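Local structure of sensor protein (Vibrio cholerae, 3BY9) at residues S163-V167 with S178-W183. The protein senses C4-dicarboxylates such as succinate as the sensor domain of the histidine kinase DctB, which probably phosphorylates itself on histidine to pass on the signal. Residues are numbered along the deposited sequence; the frame is centred on the assembly and turned at random.
Sequences SSYFV and SSQPAW
With chi1 at 59°, Ser179 folds its OG back between its own backbone N and carbonyl carbon, where it receives the amide of Phe166 (Phe166 N to Ser179 OG 3.0 Å, 158° at the hydrogen). The return bond runs from Ser179 N to Phe166 O over 3.1 Å, so one residue grips both backbone polar groups of Phe166, a side chain taking the acceptor place that a strand carbonyl would fill. In Ser178 the OG is anti to the backbone N (179°), beside the carbonyl carbon, and accepts from Gln180 N at 2.9 Å, an ST turn at the point where the chain leaves the strand pairing. Val167 and Ser178 form an antiparallel non-hydrogen-bonded pair just before this turn, which places the contact where a beta-hairpin at the outer strand 165-169 of the four-stranded antiparallel sheet gives way to loop; the strand's other edge bonds to strand 250-257. This is the second of the chain's two sheets, consistent with the tandem PAS-like (PDC) sensor fold of DctB. The Phe166 ring lies against the backbone of Ser178 and Ser179, with Phe166 CE2 3.4 Å from Ser179 N. Ser178 CA is 4.1 Å from the centroid of the Phe166 ring, over its face, a CH-pi contact, while Phe19 and Trp159 also meet this ring. On the sheet face shared by Val167 and Ser178, Val167 CG1 meets the edge of the Trp183 indole at CE3 (3.8 Å). Separately, Tyr165 CB lies 4.2 Å from Trp183 CZ3, the two aromatic rings being oblique to each other.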
loop_
_atom_site.group_PDB
_atom_site.type_symbol
_atom_site.label_atom_id
_atom_site.label_comp_id
_atom_site.label_asym_id
_atom_site.label_seq_id
_atom_site.Cartn_x
_atom_site.Cartn_y
_atom_site.Cartn_z
ATOM N N SER A 163 9.040 -16.953 -15.452
ATOM C CA SER A 163 10.146 -17.760 -14.970
ATOM C C SER A 163 10.703 -17.275 -13.622
ATOM O O SER A 163 11.618 -17.892 -13.087
ATOM C CB SER A 163 11.302 -17.753 -16.037
ATOM O OG SER A 163 11.736 -16.432 -16.295
ATOM N N SER A 164 10.097 -16.229 -13.059
ATOM C CA SER A 164 10.556 -15.671 -11.769
ATOM C C SER A 164 9.324 -15.034 -11.106
ATOM O O SER A 164 8.299 -14.804 -11.765
ATOM C CB SER A 164 11.630 -14.618 -11.998
ATOM O OG SER A 164 11.165 -13.540 -12.795
ATOM N N TYR A 165 9.444 -14.767 -9.817
ATOM C CA TYR A 165 8.335 -14.229 -9.048
ATOM C C TYR A 165 8.759 -12.985 -8.362
ATOM O O TYR A 165 9.965 -12.739 -8.193
ATOM C CB TYR A 165 7.925 -15.235 -7.940
ATOM C CG TYR A 165 7.573 -16.610 -8.457
ATOM C CD1 TYR A 165 6.235 -16.938 -8.784
ATOM C CD2 TYR A 165 8.590 -17.520 -8.758
ATOM C CE1 TYR A 165 5.916 -18.167 -9.413
ATOM C CE2 TYR A 165 8.280 -18.736 -9.428
ATOM C CZ TYR A 165 6.939 -19.026 -9.738
ATOM O OH TYR A 165 6.676 -20.178 -10.437
ATOM N N PHE A 166 7.779 -12.162 -7.967
ATOM C CA PHE A 166 8.210 -11.014 -7.157
ATOM C C PHE A 166 7.372 -10.940 -5.897
ATOM O O PHE A 166 6.255 -11.470 -5.818
ATOM C CB PHE A 166 8.061 -9.669 -7.910
ATOM C CG PHE A 166 6.720 -9.008 -7.696
ATOM C CD1 PHE A 166 6.527 -8.128 -6.648
ATOM C CD2 PHE A 166 5.636 -9.328 -8.521
ATOM C CE1 PHE A 166 5.266 -7.562 -6.409
ATOM C CE2 PHE A 166 4.373 -8.770 -8.289
ATOM C CZ PHE A 166 4.196 -7.874 -7.215
ATOM N N VAL A 167 7.948 -10.333 -4.858
ATOM C CA VAL A 167 7.126 -10.013 -3.683
ATOM C C VAL A 167 7.537 -8.571 -3.311
ATOM O O VAL A 167 8.639 -8.146 -3.675
ATOM C CB VAL A 167 7.397 -10.865 -2.420
ATOM C CG1 VAL A 167 6.903 -12.322 -2.684
ATOM C CG2 VAL A 167 8.912 -10.875 -2.045
ATOM N N SER A 178 2.396 -9.530 -4.452
ATOM C CA SER A 178 3.184 -10.674 -4.921
ATOM C C SER A 178 2.593 -11.192 -6.235
ATOM O O SER A 178 1.412 -10.992 -6.494
ATOM C CB SER A 178 3.059 -11.793 -3.917
ATOM O OG SER A 178 3.815 -12.929 -4.377
ATOM N N SER A 179 3.428 -11.834 -7.055
ATOM C CA SER A 179 2.895 -12.496 -8.239
ATOM C C SER A 179 2.350 -13.881 -7.834
ATOM O O SER A 179 1.758 -14.580 -8.669
ATOM C CB SER A 179 3.975 -12.604 -9.334
ATOM O OG SER A 179 5.141 -13.347 -8.913
ATOM N N GLN A 180 2.541 -14.308 -6.579
ATOM C CA GLN A 180 1.973 -15.588 -6.081
ATOM C C GLN A 180 1.034 -15.125 -4.949
ATOM O O GLN A 180 1.431 -14.868 -3.823
ATOM C CB GLN A 180 3.082 -16.550 -5.604
ATOM C CG GLN A 180 2.623 -17.711 -4.706
ATOM C CD GLN A 180 1.382 -18.467 -5.208
ATOM O OE1 GLN A 180 0.262 -17.968 -5.139
ATOM N NE2 GLN A 180 1.584 -19.686 -5.686
ATOM N N PRO A 181 -0.257 -15.011 -5.247
ATOM C CA PRO A 181 -1.224 -14.543 -4.238
ATOM C C PRO A 181 -1.339 -15.327 -2.952
ATOM O O PRO A 181 -1.776 -14.795 -1.919
ATOM C CB PRO A 181 -2.560 -14.502 -5.013
ATOM C CG PRO A 181 -2.113 -14.307 -6.439
ATOM C CD PRO A 181 -0.889 -15.196 -6.568
ATOM N N ALA A 182 -0.946 -16.597 -2.997
ATOM C CA ALA A 182 -1.017 -17.420 -1.800
ATOM C C ALA A 182 -0.051 -16.919 -0.729
ATOM O O ALA A 182 -0.211 -17.235 0.447
ATOM C CB ALA A 182 -0.667 -18.861 -2.152
ATOM N N TRP A 183 0.969 -16.163 -1.141
ATOM C CA TRP A 183 1.976 -15.674 -0.168
ATOM C C TRP A 183 1.542 -14.337 0.470
ATOM O O TRP A 183 2.198 -13.859 1.426
ATOM C CB TRP A 183 3.355 -15.500 -0.851
ATOM C CG TRP A 183 3.958 -16.768 -1.472
ATOM C CD1 TRP A 183 3.616 -18.069 -1.178
ATOM C CD2 TRP A 183 5.005 -16.839 -2.442
ATOM N NE1 TRP A 183 4.402 -18.939 -1.907
ATOM C CE2 TRP A 183 5.258 -18.214 -2.693
ATOM C CE3 TRP A 183 5.754 -15.878 -3.140
ATOM C CZ2 TRP A 183 6.230 -18.636 -3.606
ATOM C CZ3 TRP A 183 6.701 -16.296 -4.046
ATOM C CH2 TRP A 183 6.932 -17.675 -4.277
#